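PDB 1VMB: 30S ribosomal protein S6, which probably binds 16S ribosomal RNA together with protein bS18 as part of the small ribosomal subunit. Local coordinates for residues Val31-Glu34 with Glu35-Leu39; Phe112-Glu115 with Lys116-Arg119. All blocks are in the same frame, centred on the assembly; numbering follows the deposited sequence. Where two conformers were deposited one is given.

Contact 1 (31-34 with 35-39) spans the N-cap and first turns of helix 33-51, which packs on the four-stranded antiparallel sheet; contact 2 (112-115 with 116-119) forms the start of helix 112-122, which follows strand 103-110 at the C-terminal end of the chain. They lie on opposite sides of the chain's centre, with their own centres 33 Å apart and their nearest atoms about 21 Å apart, and do not touch. Strand 19-27 is common to both surroundings: Ile27 meets Arg36 and Leu39 in contact 1, whereas Ile20 meets Leu114 and Glu118 in contact 2. The 1,2-ethanediol beside contact 2 probably comes from the crystallisation liquor.

Contact 1 (Val31-Glu34 with Glu35-Leu39); sequences VPEE and ERENL
The guanidinium of Arg36 has the backbone of Glu33 over one face, CA of Glu33 standing 3.8 Å above the plane, over its centre, and CG of Glu33 lies over the same face. At the edge, in plane, sits a water that Arg36 NH2 and Glu33 OE1 share. Arg36 NH1 donates to Val31 O at 2.6 Å, running nearly along the C=O axis but with the oxygen tilted 20° from the guanidinium plane. The bend at chi3 (-53°) folds the arginine back over the start of the helix to reach this carbonyl. Glu33 OE1 stays 4.2 Å from Arg36 NH2, well off the plane, so only the charges attract and the water makes the link. Arg36 NE has a salt bridge to Asp77. With an alanine here, Val31 O would probably lose this side-chain donor and Asp77 the charge of Arg36. On the chain's inner side, where Val31 is buried, Val31 CG1 packs 3.7 Å from both Glu35 CB and Arg36 CG. The Glu35 carboxylate lies against the Pro32 ring, Glu35 OE1 3.6 Å from Pro32 CD. The carbonyl of Pro32 accepts Arg36 N at 2.9 Å, and Pro32 itself is the N-cap of helix 33-51, the first helix of the beta-alpha-beta-beta-alpha-beta, ferredoxin-like fold of bS6, with its antiparallel sheet in strand order 2-3-1-4.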
ATOM      1  N   VAL A  31      17.499  -2.687  -1.380  1.00 21.93           N
ATOM      2  CA  VAL A  31      17.319  -1.230  -1.271  1.00 22.45           C
ATOM      3  C   VAL A  31      17.649  -0.843   0.171  1.00 23.30           C
ATOM      4  O   VAL A  31      17.063  -1.389   1.093  1.00 22.31           O
ATOM      5  CB  VAL A  31      15.869  -0.849  -1.622  1.00 21.70           C
ATOM      6  CG1 VAL A  31      15.634   0.635  -1.509  1.00 22.30           C
ATOM      7  CG2 VAL A  31      15.529  -1.238  -3.015  1.00 22.75           C
ATOM      8  N   PRO A  32      18.605   0.066   0.368  1.00 22.45           N
ATOM      9  CA  PRO A  32      18.990   0.533   1.680  1.00 22.45           C
ATOM     10  C   PRO A  32      17.806   0.989   2.501  1.00 22.31           C
ATOM     11  O   PRO A  32      16.841   1.562   1.965  1.00 20.22           O
ATOM     12  CB  PRO A  32      19.857   1.725   1.353  1.00 22.67           C
ATOM     13  CG  PRO A  32      20.414   1.361   0.033  1.00 24.08           C
ATOM     14  CD  PRO A  32      19.330   0.778  -0.699  1.00 23.64           C
ATOM     15  N   GLU A  33      17.879   0.762   3.803  1.00 23.43           N
ATOM     16  CA  GLU A  33      16.663   0.973   4.603  1.00 24.20           C
ATOM     17  C   GLU A  33      16.145   2.420   4.574  1.00 23.20           C
ATOM     18  O   GLU A  33      14.915   2.646   4.525  1.00 23.36           O
ATOM     19  CB  GLU A  33      16.860   0.507   6.028  1.00 25.03           C
ATOM     20  CG  GLU A  33      15.550   0.466   6.786  1.00 26.73           C
ATOM     21  CD  GLU A  33      15.705  -0.130   8.174  1.00 26.85           C
ATOM     22  OE1 GLU A  33      16.738  -0.758   8.489  1.00 26.42           O
ATOM     23  OE2 GLU A  33      14.752   0.032   8.954  1.00 36.06           O
ATOM     24  N   GLU A  34      17.042   3.391   4.551  1.00 22.66           N
ATOM     25  CA  GLU A  34      16.590   4.785   4.449  1.00 23.21           C
ATOM     26  C   GLU A  34      15.882   5.047   3.107  1.00 23.09           C
ATOM     27  O   GLU A  34      14.876   5.740   3.092  1.00 22.04           O
ATOM     28  CB  GLU A  34      17.709   5.791   4.717  1.00 22.04           C
ATOM     29  CG  GLU A  34      18.212   5.909   6.186  1.00 26.57           C
ATOM     30  CD  GLU A  34      17.172   6.417   7.210  1.00 30.12           C
ATOM     31  OE1 GLU A  34      16.047   6.794   6.834  1.00 32.83           O
ATOM     32  OE2 GLU A  34      17.499   6.436   8.443  1.00 33.55           O
ATOM     33  N   GLU A  35      16.346   4.431   2.013  1.00 22.56           N
ATOM     34  CA  GLU A  35      15.672   4.562   0.747  1.00 24.92           C
ATOM     35  C   GLU A  35      14.304   3.854   0.799  1.00 23.20           C
ATOM     36  O   GLU A  35      13.268   4.316   0.237  1.00 24.64           O
ATOM     37  CB  GLU A  35      16.569   4.023  -0.369  1.00 23.70           C
ATOM     38  CG  GLU A  35      17.751   4.902  -0.641  1.00 26.75           C
ATOM     39  CD  GLU A  35      18.693   4.358  -1.677  1.00 28.00           C
ATOM     40  OE1 GLU A  35      18.221   3.654  -2.595  1.00 32.92           O
ATOM     41  OE2 GLU A  35      19.922   4.641  -1.535  1.00 33.86           O
ATOM     42  N   ARG A  36      14.253   2.708   1.493  1.00 21.99           N
ATOM     43  CA  ARG A  36      12.973   2.052   1.740  1.00 23.27           C
ATOM     44  C   ARG A  36      12.021   2.991   2.427  1.00 23.67           C
ATOM     45  O   ARG A  36      10.864   3.056   2.013  1.00 25.31           O
ATOM     46  CB  ARG A  36      13.114   0.734   2.540  1.00 23.11           C
ATOM     47  CG  ARG A  36      13.967  -0.275   1.702  1.00 25.62           C
ATOM     48  CD  ARG A  36      13.760  -1.744   2.002  1.00 25.47           C
ATOM     49  NE  ARG A  36      13.912  -2.071   3.396  1.00 25.80           N
ATOM     50  CZ  ARG A  36      15.041  -2.492   3.954  1.00 27.59           C
ATOM     51  NH1 ARG A  36      16.182  -2.597   3.259  1.00 29.55           N
ATOM     52  NH2 ARG A  36      15.058  -2.767   5.255  1.00 26.49           N
ATOM     53  N   GLU A  37      12.470   3.669   3.471  1.00 23.04           N
ATOM     54  CA  GLU A  37      11.580   4.569   4.187  1.00 23.70           C
ATOM     55  C   GLU A  37      11.096   5.738   3.298  1.00 23.59           C
ATOM     56  O   GLU A  37       9.900   6.087   3.281  1.00 22.50           O
ATOM     57  CB  GLU A  37      12.239   5.081   5.466  0.50 24.38           C
ATOM     58  CG  GLU A  37      12.489   3.997   6.519  0.50 25.57           C
ATOM     59  CD  GLU A  37      11.267   3.171   6.906  0.50 28.64           C
ATOM     60  OE1 GLU A  37      10.096   3.601   6.715  0.50 31.09           O
ATOM     61  OE2 GLU A  37      11.477   2.056   7.436  0.50 30.10           O
ATOM     62  N   ASN A  38      11.990   6.245   2.485  1.00 22.80           N
ATOM     63  CA  ASN A  38      11.600   7.273   1.499  1.00 24.76           C
ATOM     64  C   ASN A  38      10.544   6.770   0.523  1.00 24.83           C
ATOM     65  O   ASN A  38       9.653   7.542   0.177  1.00 23.44           O
ATOM     66  CB  ASN A  38      12.793   7.760   0.683  1.00 25.26           C
ATOM     67  CG  ASN A  38      13.812   8.483   1.486  1.00 27.30           C
ATOM     68  OD1 ASN A  38      13.622   8.766   2.688  1.00 28.62           O
ATOM     69  ND2 ASN A  38      14.977   8.760   0.852  1.00 25.67           N
ATOM     70  N   LEU A  39      10.648   5.521   0.061  1.00 24.80           N
ATOM     71  CA  LEU A  39       9.645   4.952  -0.875  1.00 25.44           C
ATOM     72  C   LEU A  39       8.300   4.905  -0.191  1.00 24.66           C
ATOM     73  O   LEU A  39       7.237   5.212  -0.776  1.00 24.80           O
ATOM     74  CB  LEU A  39      10.043   3.556  -1.359  1.00 26.43           C
ATOM     75  CG  LEU A  39      10.960   3.545  -2.606  1.00 30.01           C
ATOM     76  CD1 LEU A  39      11.650   2.181  -2.711  1.00 31.78           C
ATOM     77  CD2 LEU A  39      10.115   3.882  -3.886  1.00 33.75           C
TER
HETATM   78  O   HOH W   1      17.152  -3.350   6.978  1.00 36.01           O
HETATM   79  O   HOH W   2      15.105   8.498   5.002  1.00 29.15           O

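Contact 2 (Phe112-Glu115 with Lys116-Arg119); sequences FDLE and KKER. With EDO (1,2-ethanediol), chain C.
Four successive i to i+4 backbone bonds join the segments, from Lys116 N on Phe112 O to Arg119 N on Glu115 O at 3.1 Å. Glu115 and Arg119 are also joined through water: one molecule donates to Glu115 OE1 at 2.7 Å and accepts from Arg119 NH1. The direct gap between Glu115 OE1 and Arg119 NH1 is 4.4 Å, beyond a salt bridge. The stronger direct charge partner of Glu115 is Arg110, and its OE2 also accepts the backbone N of Ile20, so this buried carboxylate ties the helix to strand 19-27. A second water, in the guanidinium plane of Arg119, accepts from Arg119 NH2 and donates to Phe112 O at 2.9 Å.

Asp113 OD1 accepts O1 of the ethanediol at 3.0 Å, while the bonds from Asp113 N to O2 and from O2 to OD1 are weak. The same OD1 has a salt bridge to Arg111, and Glu118 reaches Arg84. The diol's O2 also lies at the Phe112 ring edge, in its plane.

The bend at chi3 (-69°) turns the Arg119 side chain back along the helix. Its guanidinium face then comes to lie over Glu115 O, 3.6 Å above the plane and offset toward the rim, with CA of Lys116 over the same face of the guanidinium. NH1 of Arg119 rests 3.7 Å from Glu115 CB. Farther out, Leu114 and Lys117 run side by side, CD2 of Leu114 4.0 Å from NZ of Lys117.

Across the two segments, then, Glu115 and Arg119 are linked through a water rather than by a direct salt bridge. The bridges to Arg110 and Arg111 hold the N-terminal end of the helix to the segment leading into it, while Arg84 and Ile20 link it to the sheet.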
ATOM      1  N   PHE A 112     -14.469  -4.032   1.744  1.00 18.90           N
ATOM      2  CA  PHE A 112     -15.893  -4.048   1.996  1.00 19.32           C
ATOM      3  C   PHE A 112     -16.222  -4.413   3.447  1.00 19.07           C
ATOM      4  O   PHE A 112     -17.204  -3.958   3.989  1.00 18.93           O
ATOM      5  CB  PHE A 112     -16.627  -4.994   1.030  1.00 19.76           C
ATOM      6  CG  PHE A 112     -16.540  -4.583  -0.423  1.00 21.61           C
ATOM      7  CD1 PHE A 112     -17.487  -3.709  -0.974  1.00 22.34           C
ATOM      8  CD2 PHE A 112     -15.536  -5.098  -1.240  1.00 21.98           C
ATOM      9  CE1 PHE A 112     -17.372  -3.310  -2.304  1.00 21.69           C
ATOM     10  CE2 PHE A 112     -15.436  -4.739  -2.583  1.00 23.23           C
ATOM     11  CZ  PHE A 112     -16.361  -3.831  -3.113  1.00 21.55           C
ATOM     12  N   ASP A 113     -15.446  -5.320   4.041  1.00 19.67           N
ATOM     13  CA  ASP A 113     -15.683  -5.731   5.413  1.00 19.40           C
ATOM     14  C   ASP A 113     -15.575  -4.544   6.392  1.00 19.12           C
ATOM     15  O   ASP A 113     -16.352  -4.423   7.320  1.00 19.48           O
ATOM     16  CB  ASP A 113     -14.691  -6.855   5.777  1.00 20.36           C
ATOM     17  CG  ASP A 113     -13.258  -6.414   5.774  1.00 18.65           C
ATOM     18  OD1 ASP A 113     -12.740  -5.912   4.754  1.00 18.28           O
ATOM     19  OD2 ASP A 113     -12.578  -6.464   6.834  1.00 21.28           O
ATOM     20  N   LEU A 114     -14.580  -3.687   6.154  1.00 19.51           N
ATOM     21  CA  LEU A 114     -14.389  -2.483   6.992  1.00 20.02           C
ATOM     22  C   LEU A 114     -15.495  -1.443   6.780  1.00 19.91           C
ATOM     23  O   LEU A 114     -15.928  -0.781   7.714  1.00 18.91           O
ATOM     24  CB  LEU A 114     -12.989  -1.895   6.778  1.00 19.62           C
ATOM     25  CG  LEU A 114     -11.875  -2.808   7.198  1.00 22.44           C
ATOM     26  CD1 LEU A 114     -10.554  -2.113   6.981  1.00 20.52           C
ATOM     27  CD2 LEU A 114     -11.998  -3.279   8.575  1.00 21.04           C
ATOM     28  N   GLU A 115     -15.940  -1.274   5.544  1.00 20.24           N
ATOM     29  CA  GLU A 115     -17.103  -0.397   5.278  1.00 20.68           C
ATOM     30  C   GLU A 115     -18.335  -0.889   6.005  1.00 21.08           C
ATOM     31  O   GLU A 115     -19.027  -0.118   6.677  1.00 20.37           O
ATOM     32  CB  GLU A 115     -17.325  -0.215   3.759  1.00 20.20           C
ATOM     33  CG  GLU A 115     -16.133   0.361   3.009  1.00 20.94           C
ATOM     34  CD  GLU A 115     -16.353   0.405   1.505  1.00 21.72           C
ATOM     35  OE1 GLU A 115     -17.504   0.221   1.074  1.00 19.53           O
ATOM     36  OE2 GLU A 115     -15.398   0.615   0.748  1.00 19.28           O
ATOM     37  N   LYS A 116     -18.584  -2.195   5.970  1.00 20.62           N
ATOM     38  CA  LYS A 116     -19.725  -2.777   6.659  1.00 20.91           C
ATOM     39  C   LYS A 116     -19.636  -2.543   8.158  1.00 21.50           C
ATOM     40  O   LYS A 116     -20.628  -2.138   8.808  1.00 20.11           O
ATOM     41  CB  LYS A 116     -19.806  -4.277   6.377  1.00 20.79           C
ATOM     42  CG  LYS A 116     -21.033  -4.936   6.960  1.00 21.32           C
ATOM     43  CD  LYS A 116     -21.260  -6.332   6.414  1.00 22.58           C
ATOM     44  CE  LYS A 116     -20.019  -7.168   6.581  1.00 26.83           C
ATOM     45  NZ  LYS A 116     -20.315  -8.620   6.453  1.00 32.29           N
ATOM     46  N   LYS A 117     -18.424  -2.743   8.681  1.00 23.80           N
ATOM     47  CA  LYS A 117     -18.153  -2.581  10.120  1.00 25.75           C
ATOM     48  C   LYS A 117     -18.453  -1.171  10.579  1.00 26.29           C
ATOM     49  O   LYS A 117     -19.071  -0.977  11.627  1.00 24.97           O
ATOM     50  CB  LYS A 117     -16.691  -2.902  10.426  1.00 25.40           C
ATOM     51  CG  LYS A 117     -16.250  -2.568  11.844  1.00 27.42           C
ATOM     52  CD  LYS A 117     -14.863  -3.137  12.083  1.00 30.10           C
ATOM     53  CE  LYS A 117     -13.934  -2.159  12.847  1.00 34.76           C
ATOM     54  NZ  LYS A 117     -12.473  -2.420  12.476  1.00 35.63           N
ATOM     55  N   GLU A 118     -18.044  -0.199   9.783  1.00 27.22           N
ATOM     56  CA  GLU A 118     -18.261   1.209  10.114  1.00 29.01           C
ATOM     57  C   GLU A 118     -19.729   1.541  10.115  1.00 29.04           C
ATOM     58  O   GLU A 118     -20.194   2.236  11.017  1.00 29.64           O
ATOM     59  CB  GLU A 118     -17.508   2.141   9.150  1.00 29.27           C
ATOM     60  CG  GLU A 118     -16.027   2.211   9.487  1.00 30.61           C
ATOM     61  CD  GLU A 118     -15.256   3.341   8.800  1.00 32.30           C
ATOM     62  OE1 GLU A 118     -15.892   4.283   8.257  1.00 36.57           O
ATOM     63  OE2 GLU A 118     -13.997   3.274   8.813  1.00 36.39           O
ATOM     64  N   ARG A 119     -20.457   1.074   9.105  1.00 29.01           N
ATOM     65  CA  ARG A 119     -21.904   1.274   9.097  1.00 29.40           C
ATOM     66  C   ARG A 119     -22.555   0.692  10.348  1.00 30.90           C
ATOM     67  O   ARG A 119     -23.495   1.274  10.902  1.00 31.24           O
ATOM     68  CB  ARG A 119     -22.520   0.637   7.874  1.00 28.78           C
ATOM     69  CG  ARG A 119     -22.254   1.379   6.627  1.00 26.04           C
ATOM     70  CD  ARG A 119     -23.117   0.934   5.492  1.00 26.41           C
ATOM     71  NE  ARG A 119     -22.803  -0.414   5.030  1.00 26.20           N
ATOM     72  CZ  ARG A 119     -21.803  -0.696   4.175  1.00 27.28           C
ATOM     73  NH1 ARG A 119     -21.022   0.242   3.661  1.00 31.16           N
ATOM     74  NH2 ARG A 119     -21.601  -1.935   3.821  1.00 29.37           N
TER
HETATM   75  C1  EDO C 130     -11.901  -8.511   2.058  1.00 29.94           C
HETATM   76  O1  EDO C 130     -11.191  -7.783   3.048  1.00 28.08           O
HETATM   77  C2  EDO C 130     -12.599  -7.571   1.053  1.00 28.94           C
HETATM   78  O2  EDO C 130     -13.738  -6.900   1.638  1.00 23.80           O
HETATM   79  O   HOH W   3     -19.565  -3.654   2.403  1.00 30.45           O
HETATM   80  O   HOH W   4     -19.667  -1.354   1.376  1.00 24.91           O